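FixK2 protein (Bradyrhizobium japonicum, PDB 4I2O) binds DNA as a dimer and probably acts as a CRP/FNR-type transcription factor in the regulation of nitrogen fixation. Local coordinates at residues K155-D169 against I219-A232. The protein carries 1 engineered substitution. Sequence-based numbering, arbitrary orientation.
Sequences KTAMERVATFLLEMD and IVLRNRQRLHNLDA. With nucleotides of chain D.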
loop_
_atom_site.group_PDB
_atom_site.type_symbol
_atom_site.label_atom_id
_atom_site.label_comp_id
_atom_site.label_asym_id
_atom_site.label_seq_id
_atom_site.Cartn_x
_atom_site.Cartn_y
_atom_site.Cartn_z
ATOM N N LYS A 155 -13.438 -3.285 0.912
ATOM C CA LYS A 155 -14.505 -3.060 -0.077
ATOM C C LYS A 155 -15.149 -4.390 -0.508
ATOM O O LYS A 155 -14.508 -5.446 -0.461
ATOM C CB LYS A 155 -14.007 -2.279 -1.358
ATOM C CG LYS A 155 -13.833 -0.793 -1.035
ATOM C CD LYS A 155 -13.447 -0.016 -2.333
ATOM C CE LYS A 155 -13.291 1.490 -2.010
ATOM N NZ LYS A 155 -13.081 2.271 -3.332
ATOM N N THR A 156 -16.428 -4.354 -0.849
ATOM C CA THR A 156 -17.077 -5.600 -1.325
ATOM C C THR A 156 -16.587 -5.875 -2.740
ATOM O O THR A 156 -15.927 -5.045 -3.408
ATOM C CB THR A 156 -18.581 -5.456 -1.361
ATOM O OG1 THR A 156 -18.876 -4.466 -2.342
ATOM C CG2 THR A 156 -19.162 -4.960 -0.007
ATOM N N ALA A 157 -16.885 -7.041 -3.262
ATOM C CA ALA A 157 -16.405 -7.360 -4.627
ATOM C C ALA A 157 -16.948 -6.315 -5.630
ATOM O O ALA A 157 -16.250 -5.809 -6.520
ATOM C CB ALA A 157 -16.897 -8.794 -5.004
ATOM N N MET A 158 -18.211 -5.962 -5.510
ATOM C CA MET A 158 -18.740 -4.969 -6.464
ATOM C C MET A 158 -18.112 -3.587 -6.318
ATOM O O MET A 158 -17.774 -2.915 -7.315
ATOM C CB MET A 158 -20.243 -4.876 -6.367
ATOM C CG MET A 158 -20.896 -3.848 -7.367
ATOM S SD MET A 158 -20.578 -4.192 -9.153
ATOM C CE MET A 158 -21.826 -5.482 -9.318
ATOM N N GLU A 159 -17.930 -3.144 -5.082
ATOM C CA GLU A 159 -17.167 -1.886 -4.879
ATOM C C GLU A 159 -15.791 -1.889 -5.458
ATOM O O GLU A 159 -15.292 -0.834 -5.960
ATOM C CB GLU A 159 -17.120 -1.594 -3.335
ATOM C CG GLU A 159 -18.464 -1.243 -2.742
ATOM C CD GLU A 159 -18.426 -1.283 -1.200
ATOM O OE1 GLU A 159 -17.459 -1.896 -0.627
ATOM O OE2 GLU A 159 -19.429 -0.862 -0.567
ATOM N N ARG A 160 -15.088 -3.024 -5.366
ATOM C CA ARG A 160 -13.760 -3.126 -5.945
ATOM C C ARG A 160 -13.827 -3.021 -7.443
ATOM O O ARG A 160 -13.000 -2.335 -8.058
ATOM C CB ARG A 160 -13.081 -4.463 -5.597
ATOM C CG ARG A 160 -12.902 -4.681 -4.059
ATOM C CD ARG A 160 -12.332 -6.053 -3.769
ATOM N NE ARG A 160 -12.403 -6.205 -2.269
ATOM C CZ ARG A 160 -11.564 -6.932 -1.530
ATOM N NH1 ARG A 160 -10.557 -7.607 -2.081
ATOM N NH2 ARG A 160 -11.748 -6.977 -0.189
ATOM N N VAL A 161 -14.765 -3.717 -8.045
ATOM C CA VAL A 161 -14.846 -3.654 -9.514
ATOM C C VAL A 161 -15.252 -2.280 -10.032
ATOM O O VAL A 161 -14.688 -1.776 -11.018
ATOM C CB VAL A 161 -15.838 -4.753 -10.031
ATOM C CG1 VAL A 161 -16.110 -4.585 -11.584
ATOM C CG2 VAL A 161 -15.179 -6.153 -9.796
ATOM N N ALA A 162 -16.170 -1.627 -9.346
ATOM C CA ALA A 162 -16.568 -0.293 -9.758
ATOM C C ALA A 162 -15.388 0.661 -9.565
ATOM O O ALA A 162 -15.162 1.535 -10.400
ATOM C CB ALA A 162 -17.755 0.164 -8.945
ATOM N N THR A 163 -14.645 0.503 -8.467
ATOM C CA THR A 163 -13.441 1.369 -8.286
ATOM C C THR A 163 -12.497 1.181 -9.475
ATOM O O THR A 163 -12.014 2.153 -10.055
ATOM C CB THR A 163 -12.691 1.030 -6.993
ATOM O OG1 THR A 163 -13.597 1.280 -5.946
ATOM C CG2 THR A 163 -11.454 1.990 -6.813
ATOM N N PHE A 164 -12.235 -0.077 -9.821
ATOM C CA PHE A 164 -11.315 -0.425 -10.887
ATOM C C PHE A 164 -11.780 0.198 -12.190
ATOM O O PHE A 164 -10.979 0.841 -12.923
ATOM C CB PHE A 164 -11.235 -1.944 -11.031
ATOM C CG PHE A 164 -10.585 -2.395 -12.326
ATOM C CD1 PHE A 164 -9.166 -2.387 -12.429
ATOM C CD2 PHE A 164 -11.352 -2.828 -13.385
ATOM C CE1 PHE A 164 -8.519 -2.804 -13.588
ATOM C CE2 PHE A 164 -10.732 -3.247 -14.619
ATOM C CZ PHE A 164 -9.294 -3.244 -14.695
ATOM N N LEU A 165 -13.043 0.012 -12.563
ATOM C CA LEU A 165 -13.542 0.587 -13.848
ATOM C C LEU A 165 -13.407 2.108 -13.908
ATOM O O LEU A 165 -13.016 2.692 -14.920
ATOM C CB LEU A 165 -14.995 0.264 -14.015
ATOM C CG LEU A 165 -15.260 -1.210 -14.316
ATOM C CD1 LEU A 165 -16.762 -1.591 -14.121
ATOM C CD2 LEU A 165 -14.711 -1.636 -15.705
ATOM N N LEU A 166 -13.730 2.780 -12.817
ATOM C CA LEU A 166 -13.513 4.220 -12.762
ATOM C C LEU A 166 -12.054 4.666 -12.862
ATOM O O LEU A 166 -11.760 5.674 -13.515
ATOM C CB LEU A 166 -14.184 4.805 -11.514
ATOM C CG LEU A 166 -15.738 4.747 -11.476
ATOM C CD1 LEU A 166 -16.162 5.001 -10.019
ATOM C CD2 LEU A 166 -16.363 5.771 -12.403
ATOM N N GLU A 167 -11.150 3.939 -12.194
ATOM C CA GLU A 167 -9.718 4.218 -12.314
ATOM C C GLU A 167 -9.271 4.029 -13.773
ATOM O O GLU A 167 -8.530 4.871 -14.359
ATOM C CB GLU A 167 -8.915 3.279 -11.403
ATOM C CG GLU A 167 -7.427 3.584 -11.511
ATOM C CD GLU A 167 -6.539 2.654 -10.728
ATOM O OE1 GLU A 167 -6.949 1.545 -10.300
ATOM O OE2 GLU A 167 -5.385 3.037 -10.528
ATOM N N MET A 168 -9.643 2.903 -14.358
ATOM C CA MET A 168 -9.243 2.695 -15.778
ATOM C C MET A 168 -9.864 3.691 -16.747
ATOM O O MET A 168 -9.219 4.092 -17.724
ATOM C CB MET A 168 -9.671 1.307 -16.194
ATOM C CG MET A 168 -8.909 0.144 -15.529
ATOM S SD MET A 168 -7.105 0.193 -15.790
ATOM C CE MET A 168 -6.506 0.862 -14.242
ATOM N N ASP A 169 -11.123 4.080 -16.537
ATOM C CA ASP A 169 -11.731 5.102 -17.364
ATOM C C ASP A 169 -10.927 6.425 -17.292
ATOM O O ASP A 169 -10.658 7.078 -18.281
ATOM C CB ASP A 169 -13.174 5.323 -16.917
ATOM C CG ASP A 169 -13.891 6.389 -17.752
ATOM O OD1 ASP A 169 -14.108 7.497 -17.240
ATOM O OD2 ASP A 169 -14.285 6.094 -18.904
ATOM N N ILE A 219 -14.639 -1.627 -23.201
ATOM C CA ILE A 219 -15.757 -1.344 -22.291
ATOM C C ILE A 219 -16.082 0.129 -22.372
ATOM O O ILE A 219 -15.169 0.949 -22.433
ATOM C CB ILE A 219 -15.413 -1.719 -20.841
ATOM C CG1 ILE A 219 -15.322 -3.243 -20.703
ATOM C CG2 ILE A 219 -16.427 -1.145 -19.916
ATOM C CD1 ILE A 219 -14.912 -3.761 -19.312
ATOM N N VAL A 220 -17.371 0.472 -22.403
ATOM C CA VAL A 220 -17.778 1.883 -22.516
ATOM C C VAL A 220 -18.624 2.091 -21.281
ATOM O O VAL A 220 -19.642 1.407 -21.111
ATOM C CB VAL A 220 -18.633 2.185 -23.773
ATOM C CG1 VAL A 220 -19.193 3.592 -23.709
ATOM C CG2 VAL A 220 -17.807 2.145 -25.037
ATOM N N LEU A 221 -18.214 2.989 -20.385
ATOM C CA LEU A 221 -19.067 3.300 -19.230
ATOM C C LEU A 221 -20.214 4.185 -19.683
ATOM O O LEU A 221 -20.004 5.268 -20.240
ATOM C CB LEU A 221 -18.286 4.030 -18.130
ATOM C CG LEU A 221 -17.080 3.281 -17.623
ATOM C CD1 LEU A 221 -16.483 4.118 -16.449
ATOM C CD2 LEU A 221 -17.566 1.889 -17.107
ATOM N N ARG A 222 -21.429 3.729 -19.442
ATOM C CA ARG A 222 -22.616 4.472 -19.874
ATOM C C ARG A 222 -23.160 5.448 -18.832
ATOM O O ARG A 222 -23.868 6.410 -19.185
ATOM C CB ARG A 222 -23.743 3.504 -20.267
ATOM C CG ARG A 222 -23.312 2.462 -21.285
ATOM C CD ARG A 222 -24.404 2.198 -22.280
ATOM N NE ARG A 222 -23.965 1.274 -23.315
ATOM C CZ ARG A 222 -23.228 1.620 -24.366
ATOM N NH1 ARG A 222 -22.841 2.881 -24.517
ATOM N NH2 ARG A 222 -22.879 0.703 -25.268
ATOM N N ASN A 223 -22.869 5.183 -17.550
ATOM C CA ASN A 223 -23.278 6.091 -16.475
ATOM C C ASN A 223 -22.234 6.061 -15.368
ATOM O O ASN A 223 -22.262 5.149 -14.516
ATOM C CB ASN A 223 -24.616 5.650 -15.908
ATOM C CG ASN A 223 -25.237 6.694 -14.983
ATOM O OD1 ASN A 223 -24.542 7.479 -14.327
ATOM N ND2 ASN A 223 -26.558 6.716 -14.949
ATOM N N ARG A 224 -21.299 7.023 -15.381
ATOM C CA ARG A 224 -20.230 7.022 -14.393
ATOM C C ARG A 224 -20.806 7.318 -13.012
ATOM O O ARG A 224 -20.320 6.796 -12.025
ATOM C CB ARG A 224 -19.116 8.028 -14.760
ATOM C CG ARG A 224 -18.422 7.667 -16.088
ATOM C CD ARG A 224 -17.455 8.770 -16.590
ATOM N NE ARG A 224 -16.655 8.287 -17.707
ATOM C CZ ARG A 224 -17.143 8.101 -18.941
ATOM N NH1 ARG A 224 -18.425 8.371 -19.189
ATOM N NH2 ARG A 224 -16.365 7.642 -19.924
ATOM N N GLN A 225 -21.837 8.148 -12.937
ATOM C CA GLN A 225 -22.428 8.454 -11.625
ATOM C C GLN A 225 -22.985 7.203 -10.962
ATOM O O GLN A 225 -22.734 6.956 -9.756
ATOM C CB GLN A 225 -23.520 9.527 -11.750
ATOM C CG GLN A 225 -24.024 10.074 -10.414
ATOM C CD GLN A 225 -22.895 10.593 -9.542
ATOM O OE1 GLN A 225 -22.159 11.518 -9.938
ATOM N NE2 GLN A 225 -22.740 10.000 -8.352
ATOM N N ARG A 226 -23.741 6.407 -11.715
ATOM C CA ARG A 226 -24.271 5.176 -11.121
ATOM C C ARG A 226 -23.168 4.264 -10.661
ATOM O O ARG A 226 -23.291 3.578 -9.652
ATOM C CB ARG A 226 -25.180 4.425 -12.084
ATOM C CG ARG A 226 -26.594 4.978 -12.123
ATOM C CD ARG A 226 -27.453 4.299 -13.199
ATOM N NE ARG A 226 -27.835 2.935 -12.845
ATOM C CZ ARG A 226 -28.172 2.017 -13.742
ATOM N NH1 ARG A 226 -28.151 2.322 -15.050
ATOM N NH2 ARG A 226 -28.507 0.798 -13.335
ATOM N N LEU A 227 -22.073 4.226 -11.413
ATOM C CA LEU A 227 -20.961 3.359 -11.034
ATOM C C LEU A 227 -20.228 3.916 -9.821
ATOM O O LEU A 227 -19.768 3.145 -8.958
ATOM C CB LEU A 227 -19.989 3.176 -12.232
ATOM C CG LEU A 227 -18.941 2.085 -12.213
ATOM C CD1 LEU A 227 -19.615 0.708 -12.192
ATOM C CD2 LEU A 227 -18.007 2.224 -13.432
ATOM N N HIS A 228 -20.085 5.247 -9.755
ATOM C CA HIS A 228 -19.478 5.878 -8.581
ATOM C C HIS A 228 -20.332 5.532 -7.364
ATOM O O HIS A 228 -19.802 5.332 -6.263
ATOM C CB HIS A 228 -19.553 7.397 -8.694
ATOM C CG HIS A 228 -18.233 8.085 -8.662
ATOM N ND1 HIS A 228 -17.508 8.251 -7.502
ATOM C CD2 HIS A 228 -17.516 8.683 -9.653
ATOM C CE1 HIS A 228 -16.392 8.909 -7.782
ATOM N NE2 HIS A 228 -16.371 9.177 -9.080
ATOM N N ASN A 229 -21.652 5.489 -7.522
ATOM C CA ASN A 229 -22.502 5.132 -6.349
ATOM C C ASN A 229 -22.339 3.715 -5.822
ATOM O O ASN A 229 -22.877 3.398 -4.741
ATOM C CB ASN A 229 -23.988 5.307 -6.637
ATOM C CG ASN A 229 -24.344 6.719 -6.943
ATOM O OD1 ASN A 229 -23.580 7.643 -6.642
ATOM N ND2 ASN A 229 -25.481 6.908 -7.606
ATOM N N LEU A 230 -21.711 2.858 -6.619
ATOM C CA LEU A 230 -21.483 1.474 -6.232
ATOM C C LEU A 230 -20.103 1.298 -5.641
ATOM O O LEU A 230 -19.774 0.208 -5.173
ATOM C CB LEU A 230 -21.602 0.555 -7.448
ATOM C CG LEU A 230 -23.003 0.475 -8.077
ATOM C CD1 LEU A 230 -22.934 -0.483 -9.238
ATOM C CD2 LEU A 230 -24.029 -0.028 -7.058
ATOM N N ASP A 231 -19.254 2.324 -5.700
ATOM C CA ASP A 231 -18.018 2.172 -5.019
ATOM C C ASP A 231 -18.385 2.562 -3.546
ATOM O O ASP A 231 -19.553 2.819 -3.214
ATOM C CB ASP A 231 -16.828 2.888 -5.694
ATOM C CG ASP A 231 -16.868 4.414 -5.619
ATOM O OD1 ASP A 231 -17.470 5.004 -4.682
ATOM O OD2 ASP A 231 -16.220 5.036 -6.511
ATOM N N ALA A 232 -17.442 2.570 -2.654
ATOM C CA ALA A 232 -17.851 2.925 -1.287
ATOM C C ALA A 232 -17.381 4.360 -1.085
ATOM O O ALA A 232 -16.354 4.736 -1.640
ATOM C CB ALA A 232 -17.191 1.995 -0.314
ATOM P P DA D 18 -18.631 -10.195 -1.971
ATOM O OP1 DA D 18 -17.904 -8.907 -1.601
ATOM O OP2 DA D 18 -19.678 -10.203 -2.951
ATOM O "O5'" DA D 18 -17.634 -11.306 -2.533
ATOM C "C5'" DA D 18 -16.570 -11.672 -1.625
ATOM C "C4'" DA D 18 -15.988 -13.034 -1.969
ATOM O "O4'" DA D 18 -17.006 -14.071 -1.663
ATOM C "C3'" DA D 18 -15.524 -13.194 -3.431
ATOM O "O3'" DA D 18 -14.165 -13.652 -3.261
ATOM C "C2'" DA D 18 -16.559 -14.223 -3.934
ATOM C "C1'" DA D 18 -16.860 -15.034 -2.691
ATOM N N9 DA D 18 -18.165 -15.739 -2.837
ATOM C C8 DA D 18 -19.366 -15.228 -3.305
ATOM N N7 DA D 18 -20.366 -16.118 -3.240
ATOM C C5 DA D 18 -19.755 -17.281 -2.770
ATOM C C6 DA D 18 -20.222 -18.570 -2.488
ATOM N N6 DA D 18 -21.479 -18.962 -2.665
ATOM N N1 DA D 18 -19.347 -19.445 -1.950
ATOM C C2 DA D 18 -18.077 -19.114 -1.723
ATOM N N3 DA D 18 -17.511 -17.920 -1.952
ATOM C C4 DA D 18 -18.411 -17.048 -2.475
HETATM O O HOH W 1 -21.538 0.666 -1.518
HETATM O O HOH W 2 -15.585 4.179 -20.597
#
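In the Crp-like helix-turn-helix domain, the C-terminal chain returns over helix 157-169, and Leu227 wedges against Ala162, Leu165 and Leu166. Its CG stands anti to the backbone N (chi1 -166°), which turns the branch toward that helix; CD2 lies 3.6 Å from Leu165 CB and CD1 3.8 Å from Ala162 CB. The axes of helices 157-169 and 224-228 run 141° apart, closer to antiparallel than parallel. Leu166 CD1 lies 4.0 Å from the His228 ring centroid, a CH-pi contact over the face. At the far end a salt bridge holds Arg224 side-on to Asp169: NE donates to OD1 (2.7 Å, 172°) from above the carboxylate plane, NH2 to OD2 (2.8 Å) on its syn side, the two planes far from coplanar. Water 2 ties Asp169 OD2 to Leu221 N, on strand 218-221 of the winged helix-turn-helix domain's three-stranded antiparallel sheet. With an alanine at Arg224, the Asp169 carboxylate would probably lose its ionic mate, keeping only this water among the polar partners described. At the DNA end, Thr156 and Glu159 form a capping box: Thr156 OG1 accepts from Glu159 N, and Glu159 OE1 from Thr156 N (2.7 Å). Ala157 N donates to OP1 of DA18 of chain D. Glu159 CD packs 3.6 Å from Ala232 CB, while its OE1 also salt-bridges Arg79 of the second subunit.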